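Local coordinates for methylaspartate ammonia-lyase (Citrobacter amalonaticus, PDB 1KKO), which catalyses the reversible, magnesium-dependent anti elimination of ammonia from L-threo-3-methylaspartate to give mesaconate, as a TIM-barrel member of the enolase superfamily, at residues A[361-366]-A[384-389]; A[323-328]-A[351-356]; A[213-218]-A[233-238]. One frame throughout, in Å; residues are numbered along the deposited sequence.

Contact 1: A[361-366]-A[384-389]; sequences CNETEI and LIKPGM. With SO4 (sulfate ion), chain C.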
loop_
_atom_site.group_PDB
_atom_site.type_symbol
_atom_site.label_atom_id
_atom_site.label_comp_id
_atom_site.label_asym_id
_atom_site.label_seq_id
_atom_site.Cartn_x
_atom_site.Cartn_y
_atom_site.Cartn_z
ATOM N N CYS A 361 -10.463 3.664 0.544
ATOM C CA CYS A 361 -9.532 2.588 0.229
ATOM C C CYS A 361 -9.168 2.592 -1.252
ATOM O O CYS A 361 -8.139 2.055 -1.632
ATOM C CB CYS A 361 -10.112 1.220 0.591
ATOM S SG CYS A 361 -11.650 0.775 -0.229
ATOM N N ASN A 362 -9.989 3.232 -2.080
ATOM C CA ASN A 362 -9.812 3.185 -3.521
ATOM C C ASN A 362 -9.004 4.326 -4.106
ATOM O O ASN A 362 -9.099 4.579 -5.291
ATOM C CB ASN A 362 -11.161 3.115 -4.236
ATOM C CG ASN A 362 -11.025 2.683 -5.673
ATOM O OD1 ASN A 362 -10.234 1.784 -5.990
ATOM N ND2 ASN A 362 -11.803 3.307 -6.550
ATOM N N GLU A 363 -8.191 4.997 -3.300
ATOM C CA GLU A 363 -7.334 6.040 -3.830
ATOM C C GLU A 363 -5.899 5.509 -3.924
ATOM O O GLU A 363 -5.724 4.312 -4.144
ATOM C CB GLU A 363 -7.527 7.387 -3.124
ATOM C CG GLU A 363 -7.286 7.448 -1.635
ATOM C CD GLU A 363 -7.650 8.832 -1.112
ATOM O OE1 GLU A 363 -8.631 8.968 -0.343
ATOM O OE2 GLU A 363 -6.949 9.787 -1.483
ATOM N N THR A 364 -4.887 6.371 -3.833
ATOM C CA THR A 364 -3.522 5.947 -4.150
ATOM C C THR A 364 -2.513 6.349 -3.100
ATOM O O THR A 364 -2.804 7.067 -2.162
ATOM C CB THR A 364 -3.037 6.523 -5.489
ATOM O OG1 THR A 364 -2.754 7.928 -5.332
ATOM C CG2 THR A 364 -4.079 6.404 -6.576
ATOM N N GLU A 365 -1.289 5.876 -3.287
ATOM C CA GLU A 365 -0.204 6.228 -2.396
ATOM C C GLU A 365 0.100 7.718 -2.484
ATOM O O GLU A 365 0.409 8.351 -1.479
ATOM C CB GLU A 365 1.030 5.350 -2.650
ATOM C CG GLU A 365 2.073 5.828 -3.658
ATOM C CD GLU A 365 1.673 5.777 -5.123
ATOM O OE1 GLU A 365 0.474 5.674 -5.452
ATOM O OE2 GLU A 365 2.596 5.875 -5.959
ATOM N N ILE A 366 0.000 8.284 -3.681
ATOM C CA ILE A 366 0.273 9.705 -3.864
ATOM C C ILE A 366 -0.837 10.553 -3.273
ATOM O O ILE A 366 -0.568 11.553 -2.622
ATOM C CB ILE A 366 0.467 10.042 -5.354
ATOM C CG1 ILE A 366 1.766 9.418 -5.856
ATOM C CG2 ILE A 366 0.440 11.552 -5.571
ATOM C CD1 ILE A 366 2.043 9.616 -7.309
ATOM N N LEU A 384 -7.933 9.253 8.108
ATOM C CA LEU A 384 -8.022 7.872 7.671
ATOM C C LEU A 384 -6.699 7.303 7.165
ATOM O O LEU A 384 -6.003 7.931 6.360
ATOM C CB LEU A 384 -9.057 7.752 6.553
ATOM C CG LEU A 384 -9.260 6.366 5.925
ATOM C CD1 LEU A 384 -9.882 5.393 6.924
ATOM C CD2 LEU A 384 -10.123 6.498 4.677
ATOM N N ILE A 385 -6.378 6.098 7.632
ATOM C CA ILE A 385 -5.264 5.327 7.093
ATOM C C ILE A 385 -5.730 4.755 5.751
ATOM O O ILE A 385 -6.701 4.011 5.669
ATOM C CB ILE A 385 -4.861 4.245 8.091
ATOM C CG1 ILE A 385 -4.282 4.893 9.344
ATOM C CG2 ILE A 385 -3.867 3.292 7.468
ATOM C CD1 ILE A 385 -4.157 3.976 10.525
ATOM N N LYS A 386 -5.036 5.135 4.697
ATOM C CA LYS A 386 -5.463 4.838 3.348
ATOM C C LYS A 386 -4.260 4.894 2.415
ATOM O O LYS A 386 -3.202 5.392 2.801
ATOM C CB LYS A 386 -6.521 5.867 2.924
ATOM C CG LYS A 386 -5.968 7.266 2.729
ATOM C CD LYS A 386 -7.070 8.292 2.533
ATOM C CE LYS A 386 -6.518 9.603 2.041
ATOM N NZ LYS A 386 -7.585 10.593 1.687
ATOM N N PRO A 387 -4.372 4.358 1.198
ATOM C CA PRO A 387 -5.536 3.657 0.682
ATOM C C PRO A 387 -5.427 2.169 0.993
ATOM O O PRO A 387 -4.614 1.764 1.820
ATOM C CB PRO A 387 -5.385 3.892 -0.814
ATOM C CG PRO A 387 -3.922 3.779 -1.014
ATOM C CD PRO A 387 -3.290 4.380 0.212
ATOM N N GLY A 388 -6.265 1.373 0.339
ATOM C CA GLY A 388 -6.219 -0.070 0.464
ATOM C C GLY A 388 -7.043 -0.654 1.580
ATOM O O GLY A 388 -7.435 0.029 2.520
HETATM N N MSE A 389 -7.283 -1.951 1.453
HETATM C CA MSE A 389 -7.985 -2.726 2.465
HETATM C C MSE A 389 -7.050 -3.642 3.238
HETATM O O MSE A 389 -7.492 -4.346 4.136
HETATM C CB MSE A 389 -9.149 -3.505 1.855
HETATM C CG MSE A 389 -10.349 -2.609 1.569
HETATM SE SE MSE A 389 -11.043 -1.778 3.198
HETATM C CE MSE A 389 -12.847 -1.527 2.730
HETATM S S SO4 C . -14.253 3.699 1.458
HETATM O O1 SO4 C . -14.305 4.399 0.151
HETATM O O2 SO4 C . -15.208 2.543 1.265
HETATM O O3 SO4 C . -12.904 3.214 1.724
HETATM O O4 SO4 C . -14.733 4.514 2.600
#

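Contact 2: A[323-328]-A[351-356]; sequences GSCHMV and HGMEAY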
loop_
_atom_site.group_PDB
_atom_site.type_symbol
_atom_site.label_atom_id
_atom_site.label_comp_id
_atom_site.label_asym_id
_atom_site.label_seq_id
_atom_site.Cartn_x
_atom_site.Cartn_y
_atom_site.Cartn_z
ATOM N N GLY A 323 -25.424 21.900 13.548
ATOM C CA GLY A 323 -25.095 21.234 14.795
ATOM C C GLY A 323 -25.588 19.801 14.758
ATOM O O GLY A 323 -26.052 19.256 15.751
ATOM N N SER A 324 -25.431 19.166 13.604
ATOM C CA SER A 324 -26.094 17.898 13.359
ATOM C C SER A 324 -25.456 16.672 13.993
ATOM O O SER A 324 -26.131 15.657 14.170
ATOM C CB SER A 324 -26.235 17.690 11.857
ATOM O OG SER A 324 -24.968 17.612 11.232
ATOM N N CYS A 325 -24.179 16.756 14.348
ATOM C CA CYS A 325 -23.444 15.596 14.822
ATOM C C CYS A 325 -22.136 16.077 15.413
ATOM O O CYS A 325 -21.843 17.264 15.369
ATOM C CB CYS A 325 -23.177 14.640 13.658
ATOM S SG CYS A 325 -22.378 15.429 12.272
ATOM N N HIS A 326 -21.360 15.165 15.968
ATOM C CA HIS A 326 -20.126 15.541 16.638
ATOM C C HIS A 326 -18.932 15.649 15.721
ATOM O O HIS A 326 -18.004 16.387 16.008
ATOM C CB HIS A 326 -19.816 14.522 17.721
ATOM C CG HIS A 326 -20.955 14.304 18.656
ATOM N ND1 HIS A 326 -21.926 13.356 18.423
ATOM C CD2 HIS A 326 -21.304 14.933 19.803
ATOM C CE1 HIS A 326 -22.823 13.407 19.391
ATOM N NE2 HIS A 326 -22.466 14.349 20.244
HETATM N N MSE A 327 -18.962 14.888 14.633
HETATM C CA MSE A 327 -17.840 14.777 13.716
HETATM C C MSE A 327 -18.389 14.558 12.325
HETATM O O MSE A 327 -19.450 13.958 12.169
HETATM C CB MSE A 327 -16.985 13.578 14.127
HETATM C CG MSE A 327 -15.803 13.286 13.231
HETATM SE SE MSE A 327 -14.792 11.743 13.856
HETATM C CE MSE A 327 -13.471 12.675 14.895
ATOM N N VAL A 328 -17.685 15.066 11.319
ATOM C CA VAL A 328 -18.055 14.839 9.930
ATOM C C VAL A 328 -16.893 14.213 9.171
ATOM O O VAL A 328 -15.752 14.639 9.335
ATOM C CB VAL A 328 -18.440 16.141 9.190
ATOM C CG1 VAL A 328 -19.756 16.688 9.692
ATOM C CG2 VAL A 328 -17.378 17.170 9.311
ATOM N N HIS A 351 -15.921 26.247 14.146
ATOM C CA HIS A 351 -17.271 26.142 14.664
ATOM C C HIS A 351 -17.485 24.990 15.694
ATOM O O HIS A 351 -18.596 24.773 16.175
ATOM C CB HIS A 351 -18.220 26.124 13.473
ATOM C CG HIS A 351 -18.124 27.364 12.625
ATOM N ND1 HIS A 351 -17.413 27.428 11.449
ATOM C CD2 HIS A 351 -18.602 28.617 12.832
ATOM C CE1 HIS A 351 -17.497 28.643 10.939
ATOM N NE2 HIS A 351 -18.215 29.385 11.761
ATOM N N GLY A 352 -16.411 24.317 16.094
ATOM C CA GLY A 352 -16.489 23.275 17.114
ATOM C C GLY A 352 -16.868 21.883 16.651
ATOM O O GLY A 352 -17.081 21.000 17.480
HETATM N N MSE A 353 -16.983 21.700 15.334
HETATM C CA MSE A 353 -17.263 20.400 14.726
HETATM C C MSE A 353 -15.953 19.640 14.611
HETATM O O MSE A 353 -14.944 20.209 14.185
HETATM C CB MSE A 353 -17.855 20.591 13.332
HETATM C CG MSE A 353 -18.014 19.305 12.527
HETATM SE SE MSE A 353 -19.314 18.077 13.290
HETATM C CE MSE A 353 -20.893 18.908 12.611
ATOM N N GLU A 354 -15.938 18.371 15.000
ATOM C CA GLU A 354 -14.726 17.573 14.857
ATOM C C GLU A 354 -14.574 17.208 13.383
ATOM O O GLU A 354 -15.493 16.669 12.753
ATOM C CB GLU A 354 -14.771 16.319 15.722
ATOM C CG GLU A 354 -14.792 16.638 17.206
ATOM C CD GLU A 354 -14.870 15.410 18.086
ATOM O OE1 GLU A 354 -14.634 14.292 17.588
ATOM O OE2 GLU A 354 -15.162 15.560 19.295
ATOM N N ALA A 355 -13.411 17.529 12.831
ATOM C CA ALA A 355 -13.114 17.237 11.433
ATOM C C ALA A 355 -12.399 15.900 11.300
ATOM O O ALA A 355 -11.327 15.708 11.853
ATOM C CB ALA A 355 -12.274 18.337 10.860
ATOM N N TYR A 356 -13.027 14.978 10.586
ATOM C CA TYR A 356 -12.425 13.685 10.263
ATOM C C TYR A 356 -12.017 13.755 8.787
ATOM O O TYR A 356 -12.859 13.775 7.890
ATOM C CB TYR A 356 -13.411 12.541 10.568
ATOM C CG TYR A 356 -13.115 11.218 9.911
ATOM C CD1 TYR A 356 -11.810 10.806 9.617
ATOM C CD2 TYR A 356 -14.166 10.381 9.564
ATOM C CE1 TYR A 356 -11.587 9.581 8.998
ATOM C CE2 TYR A 356 -13.942 9.163 8.949
ATOM C CZ TYR A 356 -12.663 8.782 8.657
ATOM O OH TYR A 356 -12.451 7.592 8.007
HETATM O O HOH W 1 -18.329 18.408 17.908
#

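Contact 3: A[213-218]-A[233-238]; sequences EYVRWL and PTLHID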
loop_
_atom_site.group_PDB
_atom_site.type_symbol
_atom_site.label_atom_id
_atom_site.label_comp_id
_atom_site.label_asym_id
_atom_site.label_seq_id
_atom_site.Cartn_x
_atom_site.Cartn_y
_atom_site.Cartn_z
ATOM N N GLU A 213 -22.123 -7.322 20.650
ATOM C CA GLU A 213 -21.169 -8.372 20.955
ATOM C C GLU A 213 -19.814 -8.068 20.314
ATOM O O GLU A 213 -18.771 -8.363 20.891
ATOM C CB GLU A 213 -21.737 -9.722 20.523
ATOM C CG GLU A 213 -23.026 -10.029 21.281
ATOM C CD GLU A 213 -23.437 -11.485 21.250
ATOM O OE1 GLU A 213 -22.565 -12.351 21.466
ATOM O OE2 GLU A 213 -24.642 -11.756 21.032
ATOM N N TYR A 214 -19.836 -7.456 19.135
ATOM C CA TYR A 214 -18.591 -7.074 18.481
ATOM C C TYR A 214 -17.839 -5.984 19.256
ATOM O O TYR A 214 -16.616 -6.055 19.406
ATOM C CB TYR A 214 -18.843 -6.616 17.047
ATOM C CG TYR A 214 -17.548 -6.201 16.389
ATOM C CD1 TYR A 214 -16.624 -7.157 15.983
ATOM C CD2 TYR A 214 -17.217 -4.860 16.227
ATOM C CE1 TYR A 214 -15.427 -6.792 15.418
ATOM C CE2 TYR A 214 -16.027 -4.492 15.653
ATOM C CZ TYR A 214 -15.130 -5.458 15.259
ATOM O OH TYR A 214 -13.934 -5.070 14.690
ATOM N N VAL A 215 -18.549 -4.972 19.751
ATOM C CA VAL A 215 -17.889 -3.909 20.492
ATOM C C VAL A 215 -17.212 -4.492 21.726
ATOM O O VAL A 215 -16.095 -4.109 22.078
ATOM C CB VAL A 215 -18.848 -2.774 20.889
ATOM C CG1 VAL A 215 -18.129 -1.736 21.715
ATOM C CG2 VAL A 215 -19.431 -2.114 19.649
ATOM N N ARG A 216 -17.895 -5.423 22.386
ATOM C CA ARG A 216 -17.344 -6.063 23.571
ATOM C C ARG A 216 -16.109 -6.881 23.209
ATOM O O ARG A 216 -15.099 -6.847 23.917
ATOM C CB ARG A 216 -18.399 -6.957 24.227
ATOM C CG ARG A 216 -17.933 -7.611 25.516
ATOM C CD ARG A 216 -17.534 -6.627 26.579
ATOM N NE ARG A 216 -16.537 -7.177 27.486
ATOM C CZ ARG A 216 -16.451 -6.875 28.774
ATOM N NH1 ARG A 216 -17.304 -6.015 29.320
ATOM N NH2 ARG A 216 -15.506 -7.435 29.515
ATOM N N TRP A 217 -16.203 -7.621 22.109
ATOM C CA TRP A 217 -15.079 -8.415 21.641
ATOM C C TRP A 217 -13.900 -7.494 21.352
ATOM O O TRP A 217 -12.760 -7.792 21.693
ATOM C CB TRP A 217 -15.429 -9.195 20.378
ATOM C CG TRP A 217 -14.242 -9.929 19.876
ATOM C CD1 TRP A 217 -13.825 -11.167 20.262
ATOM C CD2 TRP A 217 -13.256 -9.443 18.961
ATOM N NE1 TRP A 217 -12.657 -11.498 19.620
ATOM C CE2 TRP A 217 -12.286 -10.455 18.813
ATOM C CE3 TRP A 217 -13.105 -8.263 18.224
ATOM C CZ2 TRP A 217 -11.178 -10.316 17.977
ATOM C CZ3 TRP A 217 -12.006 -8.129 17.400
ATOM C CH2 TRP A 217 -11.064 -9.151 17.276
ATOM N N LEU A 218 -14.202 -6.362 20.726
ATOM C CA LEU A 218 -13.199 -5.388 20.324
ATOM C C LEU A 218 -12.476 -4.776 21.519
ATOM O O LEU A 218 -11.245 -4.775 21.579
ATOM C CB LEU A 218 -13.888 -4.313 19.488
ATOM C CG LEU A 218 -13.097 -3.066 19.122
ATOM C CD1 LEU A 218 -11.846 -3.427 18.345
ATOM C CD2 LEU A 218 -13.999 -2.154 18.320
ATOM N N PRO A 233 -6.903 3.380 22.789
ATOM C CA PRO A 233 -7.385 3.925 21.518
ATOM C C PRO A 233 -8.862 4.273 21.535
ATOM O O PRO A 233 -9.614 3.887 22.425
ATOM C CB PRO A 233 -7.154 2.769 20.551
ATOM C CG PRO A 233 -7.347 1.584 21.406
ATOM C CD PRO A 233 -6.642 1.935 22.687
ATOM N N THR A 234 -9.265 5.015 20.516
ATOM C CA THR A 234 -10.669 5.339 20.305
ATOM C C THR A 234 -11.290 4.328 19.359
ATOM O O THR A 234 -10.647 3.891 18.406
ATOM C CB THR A 234 -10.773 6.744 19.718
ATOM O OG1 THR A 234 -10.463 7.682 20.750
ATOM C CG2 THR A 234 -12.191 7.094 19.276
ATOM N N LEU A 235 -12.534 3.950 19.633
ATOM C CA LEU A 235 -13.280 3.038 18.777
ATOM C C LEU A 235 -14.165 3.841 17.839
ATOM O O LEU A 235 -14.843 4.775 18.254
ATOM C CB LEU A 235 -14.126 2.088 19.617
ATOM C CG LEU A 235 -13.371 1.365 20.734
ATOM C CD1 LEU A 235 -14.315 0.379 21.412
ATOM C CD2 LEU A 235 -12.126 0.671 20.196
ATOM N N HIS A 236 -14.147 3.479 16.562
ATOM C CA HIS A 236 -14.911 4.188 15.541
ATOM C C HIS A 236 -15.407 3.101 14.603
ATOM O O HIS A 236 -14.618 2.391 13.976
ATOM C CB HIS A 236 -13.986 5.197 14.866
ATOM C CG HIS A 236 -14.581 5.990 13.745
ATOM N ND1 HIS A 236 -14.140 7.260 13.449
ATOM C CD2 HIS A 236 -15.504 5.681 12.806
ATOM C CE1 HIS A 236 -14.770 7.699 12.375
ATOM N NE2 HIS A 236 -15.600 6.759 11.960
ATOM N N ILE A 237 -16.722 2.940 14.562
ATOM C CA ILE A 237 -17.364 1.894 13.788
ATOM C C ILE A 237 -18.387 2.518 12.854
ATOM O O ILE A 237 -19.169 3.367 13.265
ATOM C CB ILE A 237 -18.030 0.881 14.744
ATOM C CG1 ILE A 237 -16.950 0.148 15.558
ATOM C CG2 ILE A 237 -18.914 -0.095 13.970
ATOM C CD1 ILE A 237 -17.481 -0.662 16.739
ATOM N N ASP A 238 -18.345 2.109 11.586
ATOM C CA ASP A 238 -19.241 2.617 10.550
ATOM C C ASP A 238 -20.329 1.589 10.301
ATOM O O ASP A 238 -20.049 0.427 9.952
ATOM C CB ASP A 238 -18.455 2.859 9.260
ATOM C CG ASP A 238 -19.232 3.637 8.202
ATOM O OD1 ASP A 238 -20.487 3.794 8.277
ATOM O OD2 ASP A 238 -18.606 4.128 7.226
#

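Contact 1: A[361-366]-A[384-389]
With chi1 near 59°, Glu-363 carries its CG between its own backbone N and carbonyl carbon, and Lys-386 (chi1 69°) does the same; both chains then run out extended and meet slantwise at their charged ends. Lys-386 NZ reaches Glu-363 OE1 at 2.8 Å, a salt bridge that arrives from above the carboxylate, 46° out of its plane. Both groups are buried and well supplied with partners: OE1 also takes the N-H of Thr-360, OE2 is bonded to Ser-367 OG and Tyr-132 OH, and NZ has a second acceptor in Gly-358 O. So many bonds should fix the rotation of the carboxylate and probably favour the charged pair.

Next to the salt bridge the backbones come together. Pro-387 follows a cis peptide, and its ring lies against the loop 361-364, with CB 3.4 Å from Glu-363 O and CG 3.6 Å from Thr-364 C. One residue on, Gly-388 N donates to a lone pair of Cys-361 O (2.8 Å) in the carbonyl plane. The backbone of Gly-388 has a positive phi, a conformation that glycine adopts readily. The selenomethionine Met-389 bends back at chi2, bringing CE to 3.9 Å from Cys-361 SG.

The start of this loop belongs to the substrate site. Cys-361, a binding residue for methylaspartate, gives its N-H to sulfate O3 at 2.7 Å; Thr-360, Lys-331 and Gln-172 also bond the ion. The sulfate probably comes from the crystallisation liquor, and its position is consistent with a place where a carboxylate of the substrate may bind.

The two loops, one leading into helix 365-378 and the other following strand 382-384, lie against strand 3-18, whose Phe-15 packs on Cys-361 and Met-389.

Contact 2: A[323-328]-A[351-356]
The Tyr-356 ring has the selenium of the selenomethionine Met-327 lying obliquely to it, 5.3 Å from the ring centroid and 53° off the normal, a Met-aromatic contact. Tyr-356 CB makes the closer touch, 3.7 Å from Met-327 SE. The same ring meets His-236 edge-to-face. A second flat group, the carboxylate of Glu-354, has OE1 3.3 Å from CE of Met-327, while its polar grip comes from Tyr-271 OH on OE1 and Lys-303 on OE2.

The backbones carrying them pair as parallel strands, 327-330 and 354-357, joined through helix 339-351 in a beta-alpha-beta crossover of the TIM barrel. Glu-354 N hydrogen-bonds to His-326 O at 3.0 Å, Val-328 N to Glu-354 O, and Tyr-356 N to Val-328 O. A water donates to both His-326 O and Gly-352 O.

On the opposite face from Met-327, Val-328 points toward the helices. Selenomethionine Met-353 folds in beside it, bent at chi2 (66°) and chi3, so that its CE lies 3.8 Å from both Val-328 CG1 and Cys-325 SG and 3.3 Å from Cys-325 O, with the selenium on the backbone of His-326. Cys-348 of the crossover helix packs on both Val-328 and Met-353.

Contact 3: A[213-218]-A[233-238]
Tyr-214 comes first, offering Ile-237 the edge of its ring: CD1 of the isoleucine lies near the ring plane, 4.2 Å from Tyr-214 CD2. The far end of the ring is tied down separately, by a hydrogen bond between Tyr-214 OH and Arg-177 O.

Val-215 follows and straddles two strand residues. Its CG2 meets Ile-237 CD1 at 3.8 Å, the slightly tighter side, while CG1 stands 4.4 Å from Leu-235 CD1.

One turn beyond Tyr-214, Leu-218 extends with CG anti to the backbone N (chi1 171°) and reaches Leu-235 tip to tip, CD2 to CD2 at 3.9 Å. The same Leu-218 CD2 is 4.1 Å from Ile-237 CD1, so that isoleucine methyl is touched by all three helix residues. The contact is wholly apolar.

Segments 213-218 and 234-238 run roughly antiparallel, at 149°, their axes 10.9 Å apart at closest approach. This is the helix-on-strand layer of the TIM barrel: Leu-235 and Ile-237 point out to helix 209-225, whereas His-236 points away from it and Asp-238, at the strand end, is a magnesium ligand. Strand 234-238 lies between strands 191-194 and 270-273, and Val-181 of helix 179-186 packs on Tyr-214 and Leu-218.

In the fold
All three contacts are buried, and all belong to the barrel region, yet they sample different layers of it. Contact 2 is within the wall, strand bonded to strand; contact 3 lies between the wall and its outer helices and is held by aliphatic packing; contact 1 joins loops beyond the strands, where a salt bridge and a cis proline lie beside a sulfate bound in the substrate site. Contacts 2 and 3 reach the same parallel sheet and touch across the inside of it. Tyr-356 OH also packs on Leu-384, linking contacts 2 and 1. Contacts 1 and 3 do not touch, their nearest atoms being about 8 Å apart. The second subunit approaches contact 1 alone.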